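Local coordinates for protein ubiquitin-like-specific protease 2 (Saccharomyces cerevisiae, PDB 5LNB) that acts as a cysteine protease that removes the ubiquitin-like modifier SUMO from proteins in budding yeast, here seen as a fragment carrying its catalytic domain, at residues A[95-99]-A[184-189]; A[18-22]-A[289-293]; A[111-115]-A[226-230]; A[164-168]-A[215-219]. One frame throughout, in Å; residues are numbered along the deposited sequence.

Interactions 3 and 4 form the inner pair: both use helix 215-228, 4 near its start and 3 at its end, and their centres lie 16 Å apart. Interaction 1 lies at the surface, 22 Å from interaction 3 between centres, where helix 94-98 meets helix 172-190; strand 112-119 of interaction 3 is the next regular element after helix 94-98. Interaction 2 stands apart, 33 to 42 Å from the others between centres. It pairs the first modelled residues with the last helix, so the other three contacts fall between its segments along the chain. Interactions 1, 3 and 4 all fall in the Ulp1-type catalytic region, with 4 at the probable active site.

Interaction 1. Residues A[95-99]-A[184-189]; sequences YSNVK and SYALDK
Tyr95 lies against Ser184 and reaches the carboxylate of Asp188 with its hydroxyl. Its CB is 3.7 Å from Ser184 CB. CG is directed anti to the backbone N (chi1 -167°), which lays the ring along helix 172-190, and Ser184 CB covers one face in a CH-pi contact, 3.9 Å from the ring centroid. Tyr95 CE1 comes to 3.7 Å from Tyr185 N. At the tip, Tyr95 OH donates to Asp188 OD2 over 2.6 Å, meeting the anti lone pair of that oxygen, with the ring and carboxylate planes 81° apart. Lys99 NZ reaches the same OD2 from the syn side, 2.8 Å away and 34° out of the carboxylate plane, in a salt bridge. Lys189 NZ adds a longer ion pair to Asp188 OD2 and, through a water, reaches Lys99 O, so two lysines gather round one carboxylate. A phenylalanine in place of Tyr95 would probably leave Asp188 OD2 without its hydroxyl donor and the carboxylate freer to turn. The knob formed by Tyr95 fits among Ser184, Tyr185, Asp188 and Lys189, joining short helix 94-98, whose Val98 packs on helix 82-87, to long helix 172-190.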
loop_
_atom_site.group_PDB
_atom_site.type_symbol
_atom_site.label_atom_id
_atom_site.label_comp_id
_atom_site.label_asym_id
_atom_site.label_seq_id
_atom_site.Cartn_x
_atom_site.Cartn_y
_atom_site.Cartn_z
ATOM N N TYR A 95 15.296 -8.876 -11.192
ATOM C CA TYR A 95 15.739 -9.182 -9.841
ATOM C C TYR A 95 17.011 -8.418 -9.487
ATOM O O TYR A 95 17.121 -7.863 -8.387
ATOM C CB TYR A 95 15.936 -10.689 -9.676
ATOM C CG TYR A 95 16.076 -11.074 -8.233
ATOM C CD1 TYR A 95 15.028 -10.882 -7.341
ATOM C CD2 TYR A 95 17.263 -11.598 -7.747
ATOM C CE1 TYR A 95 15.159 -11.215 -6.010
ATOM C CE2 TYR A 95 17.399 -11.934 -6.419
ATOM C CZ TYR A 95 16.350 -11.748 -5.559
ATOM O OH TYR A 95 16.498 -12.079 -4.233
ATOM N N SER A 96 17.979 -8.366 -10.408
ATOM C CA SER A 96 19.195 -7.601 -10.155
ATOM C C SER A 96 18.893 -6.170 -9.740
ATOM O O SER A 96 19.676 -5.564 -9.000
ATOM C CB SER A 96 20.087 -7.589 -11.396
ATOM O OG SER A 96 20.592 -8.885 -11.651
ATOM N N ASN A 97 17.777 -5.605 -10.218
ATOM C CA ASN A 97 17.465 -4.211 -9.928
ATOM C C ASN A 97 17.202 -3.995 -8.442
ATOM O O ASN A 97 17.569 -2.952 -7.892
ATOM C CB ASN A 97 16.257 -3.752 -10.751
ATOM C CG ASN A 97 16.543 -3.714 -12.240
ATOM O OD1 ASN A 97 17.691 -3.584 -12.654
ATOM N ND2 ASN A 97 15.492 -3.817 -13.055
ATOM N N VAL A 98 16.574 -4.966 -7.778
ATOM C CA VAL A 98 16.140 -4.815 -6.394
ATOM C C VAL A 98 16.843 -5.788 -5.454
ATOM O O VAL A 98 16.415 -5.944 -4.308
ATOM C CB VAL A 98 14.612 -4.956 -6.270
ATOM C CG1 VAL A 98 13.910 -3.801 -6.955
ATOM C CG2 VAL A 98 14.140 -6.293 -6.848
ATOM N N LYS A 99 17.920 -6.443 -5.895
ATOM C CA LYS A 99 18.593 -7.409 -5.025
ATOM C C LYS A 99 19.088 -6.752 -3.740
ATOM O O LYS A 99 18.875 -7.276 -2.641
ATOM C CB LYS A 99 19.751 -8.084 -5.757
ATOM C CG LYS A 99 20.434 -9.155 -4.909
ATOM C CD LYS A 99 21.254 -10.107 -5.748
ATOM C CE LYS A 99 22.008 -11.118 -4.874
ATOM N NZ LYS A 99 21.088 -11.890 -3.979
ATOM N N SER A 184 12.492 -15.479 -8.709
ATOM C CA SER A 184 13.907 -15.263 -8.440
ATOM C C SER A 184 14.164 -15.164 -6.945
ATOM O O SER A 184 15.123 -15.752 -6.426
ATOM C CB SER A 184 14.384 -13.998 -9.150
ATOM O OG SER A 184 14.212 -14.122 -10.549
ATOM N N TYR A 185 13.315 -14.414 -6.239
ATOM C CA TYR A 185 13.438 -14.307 -4.791
ATOM C C TYR A 185 13.435 -15.683 -4.140
ATOM O O TYR A 185 14.283 -15.987 -3.296
ATOM C CB TYR A 185 12.303 -13.443 -4.238
ATOM C CG TYR A 185 12.466 -13.083 -2.785
ATOM C CD1 TYR A 185 11.985 -13.925 -1.786
ATOM C CD2 TYR A 185 13.115 -11.905 -2.405
ATOM C CE1 TYR A 185 12.136 -13.603 -0.447
ATOM C CE2 TYR A 185 13.261 -11.565 -1.061
ATOM C CZ TYR A 185 12.775 -12.425 -0.087
ATOM O OH TYR A 185 12.911 -12.123 1.251
ATOM N N ALA A 186 12.472 -16.526 -4.521
ATOM C CA ALA A 186 12.377 -17.869 -3.956
ATOM C C ALA A 186 13.668 -18.653 -4.162
ATOM O O ALA A 186 14.141 -19.346 -3.251
ATOM C CB ALA A 186 11.198 -18.610 -4.588
ATOM N N LEU A 187 14.238 -18.577 -5.365
ATOM C CA LEU A 187 15.463 -19.312 -5.647
ATOM C C LEU A 187 16.630 -18.736 -4.857
ATOM O O LEU A 187 17.439 -19.482 -4.294
ATOM C CB LEU A 187 15.750 -19.282 -7.148
ATOM C CG LEU A 187 16.978 -20.088 -7.578
ATOM C CD1 LEU A 187 16.770 -21.577 -7.336
ATOM C CD2 LEU A 187 17.324 -19.846 -9.040
ATOM N N ASP A 188 16.713 -17.408 -4.791
ATOM C CA ASP A 188 17.821 -16.741 -4.126
ATOM C C ASP A 188 17.801 -16.985 -2.620
ATOM O O ASP A 188 18.810 -17.391 -2.039
ATOM C CB ASP A 188 17.762 -15.245 -4.430
ATOM C CG ASP A 188 18.891 -14.463 -3.785
ATOM O OD1 ASP A 188 19.962 -15.054 -3.518
ATOM O OD2 ASP A 188 18.701 -13.248 -3.551
ATOM N N LYS A 189 16.671 -16.722 -1.961
ATOM C CA LYS A 189 16.688 -16.757 -0.501
ATOM C C LYS A 189 16.490 -18.159 0.051
ATOM O O LYS A 189 17.041 -18.475 1.109
ATOM C CB LYS A 189 15.614 -15.841 0.099
ATOM C CG LYS A 189 15.704 -14.384 -0.315
ATOM C CD LYS A 189 17.068 -13.818 -0.052
ATOM C CE LYS A 189 17.111 -12.334 -0.381
ATOM N NZ LYS A 189 18.518 -11.820 -0.324
HETATM O O HOH W 1 19.213 -9.770 -1.628
#

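Interaction 2. Residues A[18-22]-A[289-293]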
loop_
_atom_site.group_PDB
_atom_site.type_symbol
_atom_site.label_atom_id
_atom_site.label_comp_id
_atom_site.label_asym_id
_atom_site.label_seq_id
_atom_site.Cartn_x
_atom_site.Cartn_y
_atom_site.Cartn_z
ATOM N N LEU A 18 -0.291 27.173 5.309
ATOM C CA LEU A 18 0.932 26.902 6.053
ATOM C C LEU A 18 0.895 25.503 6.671
ATOM O O LEU A 18 -0.027 25.159 7.414
ATOM C CB LEU A 18 1.147 27.957 7.145
ATOM C CG LEU A 18 1.174 29.439 6.738
ATOM C CD1 LEU A 18 1.300 30.330 7.964
ATOM C CD2 LEU A 18 2.297 29.743 5.750
ATOM N N PHE A 19 1.899 24.691 6.336
ATOM C CA PHE A 19 2.110 23.372 6.934
ATOM C C PHE A 19 3.568 23.331 7.392
ATOM O O PHE A 19 4.395 22.594 6.854
ATOM C CB PHE A 19 1.793 22.256 5.950
ATOM C CG PHE A 19 1.732 20.887 6.573
ATOM C CD1 PHE A 19 0.601 20.469 7.255
ATOM C CD2 PHE A 19 2.793 20.003 6.451
ATOM C CE1 PHE A 19 0.533 19.207 7.817
ATOM C CE2 PHE A 19 2.732 18.733 7.011
ATOM C CZ PHE A 19 1.602 18.335 7.696
ATOM N N LYS A 20 3.871 24.148 8.400
ATOM C CA LYS A 20 5.218 24.486 8.772
ATOM C C LYS A 20 5.246 24.624 10.292
ATOM O O LYS A 20 4.417 25.357 10.857
ATOM C CB LYS A 20 5.642 25.794 8.094
ATOM C CG LYS A 20 7.126 25.959 7.878
ATOM C CD LYS A 20 7.418 27.321 7.253
ATOM C CE LYS A 20 8.771 27.877 7.698
ATOM N NZ LYS A 20 9.008 29.258 7.175
ATOM N N PRO A 21 6.159 23.931 10.987
ATOM C CA PRO A 21 7.189 23.070 10.394
ATOM C C PRO A 21 6.641 21.795 9.744
ATOM O O PRO A 21 5.467 21.440 9.900
ATOM C CB PRO A 21 8.069 22.718 11.591
ATOM C CG PRO A 21 7.146 22.791 12.761
ATOM C CD PRO A 21 6.205 23.917 12.460
ATOM N N SER A 22 7.504 21.105 9.007
ATOM C CA SER A 22 7.107 19.838 8.422
ATOM C C SER A 22 6.805 18.826 9.519
ATOM O O SER A 22 7.450 18.809 10.569
ATOM C CB SER A 22 8.207 19.312 7.504
ATOM O OG SER A 22 8.561 20.288 6.545
ATOM N N TYR A 289 10.874 24.069 19.341
ATOM C CA TYR A 289 10.126 24.674 18.244
ATOM C C TYR A 289 10.955 25.736 17.521
ATOM O O TYR A 289 11.042 25.734 16.290
ATOM C CB TYR A 289 8.820 25.261 18.783
ATOM C CG TYR A 289 7.987 25.979 17.756
ATOM C CD1 TYR A 289 7.266 25.270 16.802
ATOM C CD2 TYR A 289 7.904 27.369 17.751
ATOM C CE1 TYR A 289 6.495 25.920 15.868
ATOM C CE2 TYR A 289 7.132 28.030 16.828
ATOM C CZ TYR A 289 6.430 27.300 15.885
ATOM O OH TYR A 289 5.665 27.948 14.951
ATOM N N GLU A 290 11.587 26.645 18.271
ATOM C CA GLU A 290 12.347 27.714 17.628
ATOM C C GLU A 290 13.506 27.165 16.800
ATOM O O GLU A 290 13.735 27.616 15.671
ATOM C CB GLU A 290 12.853 28.708 18.675
ATOM C CG GLU A 290 11.754 29.591 19.262
ATOM C CD GLU A 290 11.019 30.401 18.201
ATOM O OE1 GLU A 290 11.649 30.745 17.176
ATOM O OE2 GLU A 290 9.813 30.693 18.387
ATOM N N GLU A 291 14.249 26.192 17.339
ATOM C CA GLU A 291 15.340 25.597 16.572
ATOM C C GLU A 291 14.841 25.016 15.249
ATOM O O GLU A 291 15.463 25.215 14.198
ATOM C CB GLU A 291 16.044 24.519 17.402
ATOM C CG GLU A 291 16.994 23.625 16.600
ATOM C CD GLU A 291 17.677 22.529 17.440
ATOM O OE1 GLU A 291 17.086 22.036 18.424
ATOM O OE2 GLU A 291 18.820 22.165 17.112
ATOM N N VAL A 292 13.717 24.296 15.279
ATOM C CA VAL A 292 13.236 23.632 14.070
ATOM C C VAL A 292 12.749 24.656 13.046
ATOM O O VAL A 292 13.072 24.564 11.857
ATOM C CB VAL A 292 12.145 22.608 14.429
ATOM C CG1 VAL A 292 11.326 22.263 13.203
ATOM C CG2 VAL A 292 12.774 21.346 15.023
ATOM N N MET A 293 11.990 25.657 13.488
ATOM C CA MET A 293 11.557 26.716 12.582
ATOM C C MET A 293 12.744 27.444 11.956
ATOM O O MET A 293 12.714 27.784 10.768
ATOM C CB MET A 293 10.656 27.697 13.327
ATOM C CG MET A 293 9.323 27.108 13.743
ATOM S SD MET A 293 8.307 26.661 12.323
ATOM C CE MET A 293 7.846 28.263 11.669
#
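Met293 turns at chi1 (-68°) and chi2 (-65°), which carries its sulfur over the Pro21 ring, and the further bend at chi3 (-71°) directs the methyl CE toward Lys20. The proline follows a cis peptide bond, in an irregular segment that leads into the antiparallel hairpin of strands 23-26 and 32-35. The contact is therefore a cis-proline packed against helix 289-294, near the two ends of the modelled chain. No hydrogen bond crosses between the segments; apolar surfaces do the joining. Pro21 and Met293 meet at about a right angle, with Pro21 CD 3.5 Å from Met293 SD. Pro21 CB lies 3.7 Å from Val292 CG1, the branch anti to the backbone N. Tyr289 is a looser neighbour, Tyr289 CE1 being 4.0 Å from Pro21 CD. Within the helix, Met293 CG covers one face of the Tyr289 ring, 3.6 Å above its plane and toward the rim, which probably helps to hold the methionine. Helix 264-285 completes the setting: Ile280 and Leu283 also touch Pro21, and Gln276 NE2 donates a hydrogen bond to Pro21 O. At the outer margin, the aliphatic end of the lysine brushes the methionine methyl, Lys20 CE to Met293 CE measuring 4.1 Å.

Interaction 3. Residues A[111-115]-A[226-230]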
loop_
_atom_site.group_PDB
_atom_site.type_symbol
_atom_site.label_atom_id
_atom_site.label_comp_id
_atom_site.label_asym_id
_atom_site.label_seq_id
_atom_site.Cartn_x
_atom_site.Cartn_y
_atom_site.Cartn_z
ATOM N N LYS A 111 2.298 -13.215 5.656
ATOM C CA LYS A 111 0.952 -13.435 5.135
ATOM C C LYS A 111 0.548 -12.391 4.091
ATOM O O LYS A 111 -0.219 -12.705 3.178
ATOM C CB LYS A 111 -0.061 -13.417 6.277
ATOM C CG LYS A 111 -0.057 -14.648 7.145
ATOM C CD LYS A 111 -1.225 -14.601 8.127
ATOM C CE LYS A 111 -1.480 -15.975 8.713
ATOM N NZ LYS A 111 -1.694 -16.986 7.634
ATOM N N TYR A 112 1.021 -11.148 4.209
ATOM C CA TYR A 112 0.616 -10.064 3.308
ATOM C C TYR A 112 1.850 -9.266 2.921
ATOM O O TYR A 112 2.521 -8.702 3.789
ATOM C CB TYR A 112 -0.432 -9.136 3.958
ATOM C CG TYR A 112 -1.458 -9.881 4.784
ATOM C CD1 TYR A 112 -2.465 -10.631 4.179
ATOM C CD2 TYR A 112 -1.399 -9.863 6.172
ATOM C CE1 TYR A 112 -3.390 -11.345 4.949
ATOM C CE2 TYR A 112 -2.315 -10.559 6.944
ATOM C CZ TYR A 112 -3.300 -11.301 6.331
ATOM O OH TYR A 112 -4.187 -11.987 7.119
ATOM N N VAL A 113 2.159 -9.217 1.632
ATOM C CA VAL A 113 3.214 -8.345 1.123
ATOM C C VAL A 113 2.538 -7.281 0.267
ATOM O O VAL A 113 1.889 -7.603 -0.739
ATOM C CB VAL A 113 4.278 -9.120 0.334
ATOM C CG1 VAL A 113 5.384 -8.180 -0.133
ATOM C CG2 VAL A 113 4.866 -10.250 1.197
ATOM N N VAL A 114 2.670 -6.022 0.680
ATOM C CA VAL A 114 1.891 -4.918 0.124
ATOM C C VAL A 114 2.766 -4.143 -0.847
ATOM O O VAL A 114 3.826 -3.631 -0.467
ATOM C CB VAL A 114 1.354 -3.998 1.229
ATOM C CG1 VAL A 114 0.521 -2.849 0.610
ATOM C CG2 VAL A 114 0.520 -4.803 2.239
ATOM N N ILE A 115 2.324 -4.033 -2.094
ATOM C CA ILE A 115 3.128 -3.333 -3.094
ATOM C C ILE A 115 2.294 -2.282 -3.813
ATOM O O ILE A 115 1.538 -2.619 -4.738
ATOM C CB ILE A 115 3.741 -4.316 -4.098
ATOM C CG1 ILE A 115 4.565 -5.373 -3.361
ATOM C CG2 ILE A 115 4.586 -3.559 -5.121
ATOM C CD1 ILE A 115 5.132 -6.440 -4.276
ATOM N N PHE A 226 -8.578 -3.055 3.797
ATOM C CA PHE A 226 -8.077 -4.426 3.863
ATOM C C PHE A 226 -7.570 -4.761 5.264
ATOM O O PHE A 226 -7.876 -5.828 5.808
ATOM C CB PHE A 226 -6.971 -4.628 2.821
ATOM C CG PHE A 226 -6.382 -6.015 2.814
ATOM C CD1 PHE A 226 -5.355 -6.355 3.698
ATOM C CD2 PHE A 226 -6.844 -6.980 1.920
ATOM C CE1 PHE A 226 -4.805 -7.637 3.696
ATOM C CE2 PHE A 226 -6.301 -8.264 1.910
ATOM C CZ PHE A 226 -5.277 -8.598 2.800
ATOM N N PHE A 227 -6.818 -3.849 5.881
ATOM C CA PHE A 227 -6.176 -4.140 7.157
ATOM C C PHE A 227 -7.038 -3.813 8.369
ATOM O O PHE A 227 -6.606 -4.049 9.499
ATOM C CB PHE A 227 -4.838 -3.425 7.241
ATOM C CG PHE A 227 -3.769 -4.109 6.454
ATOM C CD1 PHE A 227 -3.121 -5.221 6.971
ATOM C CD2 PHE A 227 -3.440 -3.675 5.180
ATOM C CE1 PHE A 227 -2.149 -5.872 6.238
ATOM C CE2 PHE A 227 -2.470 -4.316 4.448
ATOM C CZ PHE A 227 -1.825 -5.421 4.971
ATOM N N GLU A 228 -8.257 -3.322 8.175
ATOM C CA GLU A 228 -9.214 -3.407 9.268
ATOM C C GLU A 228 -9.714 -4.838 9.467
ATOM O O GLU A 228 -10.141 -5.179 10.575
ATOM C CB GLU A 228 -10.373 -2.438 9.026
ATOM C CG GLU A 228 -9.889 -0.994 8.968
ATOM C CD GLU A 228 -10.980 0.021 8.639
ATOM O OE1 GLU A 228 -11.999 -0.351 8.002
ATOM O OE2 GLU A 228 -10.804 1.202 9.025
ATOM N N ASN A 229 -9.650 -5.694 8.429
ATOM C CA ASN A 229 -10.012 -7.107 8.549
ATOM C C ASN A 229 -9.564 -7.860 7.297
ATOM O O ASN A 229 -10.332 -7.998 6.335
ATOM C CB ASN A 229 -11.516 -7.278 8.768
ATOM C CG ASN A 229 -11.898 -8.716 9.109
ATOM O OD1 ASN A 229 -11.219 -9.661 8.708
ATOM N ND2 ASN A 229 -12.994 -8.883 9.839
ATOM N N PRO A 230 -8.324 -8.357 7.272
ATOM C CA PRO A 230 -7.800 -8.980 6.047
ATOM C C PRO A 230 -8.524 -10.259 5.648
ATOM O O PRO A 230 -8.871 -10.432 4.475
ATOM C CB PRO A 230 -6.334 -9.249 6.402
ATOM C CG PRO A 230 -6.020 -8.214 7.447
ATOM C CD PRO A 230 -7.265 -8.121 8.267
#
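Tyr112 presents one ring face to the edges of both Phe226 and Phe227, and these offset edge-to-face pairs dominate the contact. Its CG stands beside the backbone N, anti to the carbonyl carbon (chi1 -39°), which turns the ring toward the phenylalanines. With Phe226 the centroids are 5.5 Å apart and the planes stand at 79°, Tyr112 CD1 lying near the plane of the phenylalanine. With Phe227 the centroids are 5.8 Å apart, the planes at 87°. The two phenylalanines pack together: Phe226 CD1 sits 3.5 Å above the Phe227 plane, over its centre. Lys111 CB covers the opposite face of the tyrosine ring. Aliphatic contacts extend the cluster. Pro230 CB meets the far end of the tyrosine, 3.6 Å from Tyr112 OH, while Val114 CG2 approaches the edge of the Phe227 ring, 3.7 Å from CZ. Replacing Tyr112 with an alanine would probably open a gap in front of Phe226 and Phe227, leaving both edges without their aromatic face and Pro230 without its neighbour. Ile127 on the adjacent strand 122-129 touches both Tyr112 and Phe226. The arrangement is that of the papain-like fold of clan CA, whose central helix packs against a sheet through buried hydrophobic side chains.

Interaction 4. Residues A[164-168]-A[215-219]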
loop_
_atom_site.group_PDB
_atom_site.type_symbol
_atom_site.label_atom_id
_atom_site.label_comp_id
_atom_site.label_asym_id
_atom_site.label_seq_id
_atom_site.Cartn_x
_atom_site.Cartn_y
_atom_site.Cartn_z
ATOM N N PHE A 164 -5.860 -4.428 -7.123
ATOM C CA PHE A 164 -7.076 -3.624 -7.058
ATOM C C PHE A 164 -6.804 -2.204 -7.546
ATOM O O PHE A 164 -5.781 -1.596 -7.212
ATOM C CB PHE A 164 -7.670 -3.615 -5.637
ATOM C CG PHE A 164 -6.637 -3.523 -4.536
ATOM C CD1 PHE A 164 -6.381 -2.308 -3.899
ATOM C CD2 PHE A 164 -5.916 -4.648 -4.141
ATOM C CE1 PHE A 164 -5.437 -2.217 -2.887
ATOM C CE2 PHE A 164 -4.961 -4.561 -3.134
ATOM C CZ PHE A 164 -4.725 -3.343 -2.500
ATOM N N ASP A 165 -7.733 -1.693 -8.350
ATOM C CA ASP A 165 -7.551 -0.456 -9.096
ATOM C C ASP A 165 -8.898 0.248 -9.166
ATOM O O ASP A 165 -9.894 -0.370 -9.546
ATOM C CB ASP A 165 -7.024 -0.762 -10.506
ATOM C CG ASP A 165 -6.747 0.485 -11.330
ATOM O OD1 ASP A 165 -6.901 1.621 -10.827
ATOM O OD2 ASP A 165 -6.354 0.317 -12.503
ATOM N N SER A 166 -8.927 1.528 -8.799
ATOM C CA SER A 166 -10.166 2.282 -8.885
ATOM C C SER A 166 -10.556 2.580 -10.325
ATOM O O SER A 166 -11.722 2.892 -10.577
ATOM C CB SER A 166 -10.060 3.585 -8.085
ATOM O OG SER A 166 -8.919 4.323 -8.481
ATOM N N LEU A 167 -9.624 2.493 -11.273
ATOM C CA LEU A 167 -9.989 2.592 -12.681
ATOM C C LEU A 167 -10.426 1.224 -13.207
ATOM O O LEU A 167 -10.150 0.179 -12.606
ATOM C CB LEU A 167 -8.829 3.141 -13.516
ATOM C CG LEU A 167 -8.312 4.519 -13.068
ATOM C CD1 LEU A 167 -7.210 5.039 -13.988
ATOM C CD2 LEU A 167 -9.456 5.546 -12.956
ATOM N N ARG A 168 -11.121 1.237 -14.346
ATOM C CA ARG A 168 -11.669 0.006 -14.919
ATOM C C ARG A 168 -10.611 -0.656 -15.805
ATOM O O ARG A 168 -10.660 -0.620 -17.037
ATOM C CB ARG A 168 -12.959 0.306 -15.676
ATOM C CG ARG A 168 -14.121 0.670 -14.747
ATOM C CD ARG A 168 -15.362 1.087 -15.515
ATOM N NE ARG A 168 -15.855 0.007 -16.365
ATOM C CZ ARG A 168 -16.955 -0.702 -16.123
ATOM N NH1 ARG A 168 -17.695 -0.443 -15.052
ATOM N NH2 ARG A 168 -17.321 -1.665 -16.960
ATOM N N CYS A 215 -6.716 8.267 -7.924
ATOM C CA CYS A 215 -6.308 6.879 -7.687
ATOM C C CYS A 215 -5.467 6.723 -6.421
ATOM O O CYS A 215 -5.610 5.734 -5.692
ATOM C CB CYS A 215 -5.533 6.349 -8.888
ATOM S SG CYS A 215 -6.581 6.022 -10.284
ATOM N N GLY A 216 -4.577 7.677 -6.147
ATOM C CA GLY A 216 -3.747 7.561 -4.956
ATOM C C GLY A 216 -4.558 7.539 -3.674
ATOM O O GLY A 216 -4.187 6.852 -2.716
ATOM N N VAL A 217 -5.673 8.280 -3.642
ATOM C CA VAL A 217 -6.555 8.301 -2.478
ATOM C C VAL A 217 -7.275 6.967 -2.329
ATOM O O VAL A 217 -7.478 6.477 -1.213
ATOM C CB VAL A 217 -7.561 9.471 -2.591
ATOM C CG1 VAL A 217 -8.584 9.435 -1.457
ATOM C CG2 VAL A 217 -6.842 10.806 -2.600
ATOM N N HIS A 218 -7.688 6.365 -3.448
ATOM C CA HIS A 218 -8.333 5.059 -3.388
ATOM C C HIS A 218 -7.368 3.977 -2.923
ATOM O O HIS A 218 -7.760 3.090 -2.161
ATOM C CB HIS A 218 -8.929 4.702 -4.742
ATOM C CG HIS A 218 -10.157 5.484 -5.065
ATOM N ND1 HIS A 218 -11.413 5.089 -4.662
ATOM C CD2 HIS A 218 -10.321 6.651 -5.732
ATOM C CE1 HIS A 218 -12.300 5.973 -5.075
ATOM N NE2 HIS A 218 -11.663 6.933 -5.724
ATOM N N VAL A 219 -6.107 4.027 -3.373
ATOM C CA VAL A 219 -5.122 3.055 -2.899
ATOM C C VAL A 219 -5.023 3.109 -1.379
ATOM O O VAL A 219 -5.085 2.080 -0.696
ATOM C CB VAL A 219 -3.748 3.291 -3.555
ATOM C CG1 VAL A 219 -2.660 2.574 -2.739
ATOM C CG2 VAL A 219 -3.734 2.774 -4.987
HETATM O O HOH W 2 -6.454 2.938 -7.576
#
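Ser166 lies with its CB over one face of the His218 imidazole, 3.9 Å from the ring centroid and 25° off the normal, a CH-pi contact. This is the neighbourhood of the probable catalytic triad of a C48 cysteine protease: Asp165 OD1 accepts a hydrogen bond from His122 NE2, His122 touches Cys215, and Cys215 opens helix 215-228, as the nucleophile does in papain-like folds. The cysteine sulfur is met by two residues of 164-168. Ser166 OG stands 3.4 Å from Cys215 SG, and Leu167 CG packs 3.6 Å from that same SG. The serine torsion (chi1 53°) sets OG between its own backbone N and carbonyl carbon, which turns the oxygen to the cysteine while CB stays over the imidazole. In the second shell, Asp165 forms an Asx turn: Leu167 N donates to Asp165 OD1 over 2.9 Å, arriving from above the carboxylate plane, 71° out of it. Asp165 OD1 thus receives both this N-H and His122, while OD2 is bonded to His171; together they fix the carboxylate's rotation. His218 is steadied by Arg261, which bonds to ND1, and the backbone of Ser166 pairs with Gln209. One water spans the segments, accepting from Ser166 N at 3.1 Å and donating only weakly to Cys215 O, 3.5 Å away.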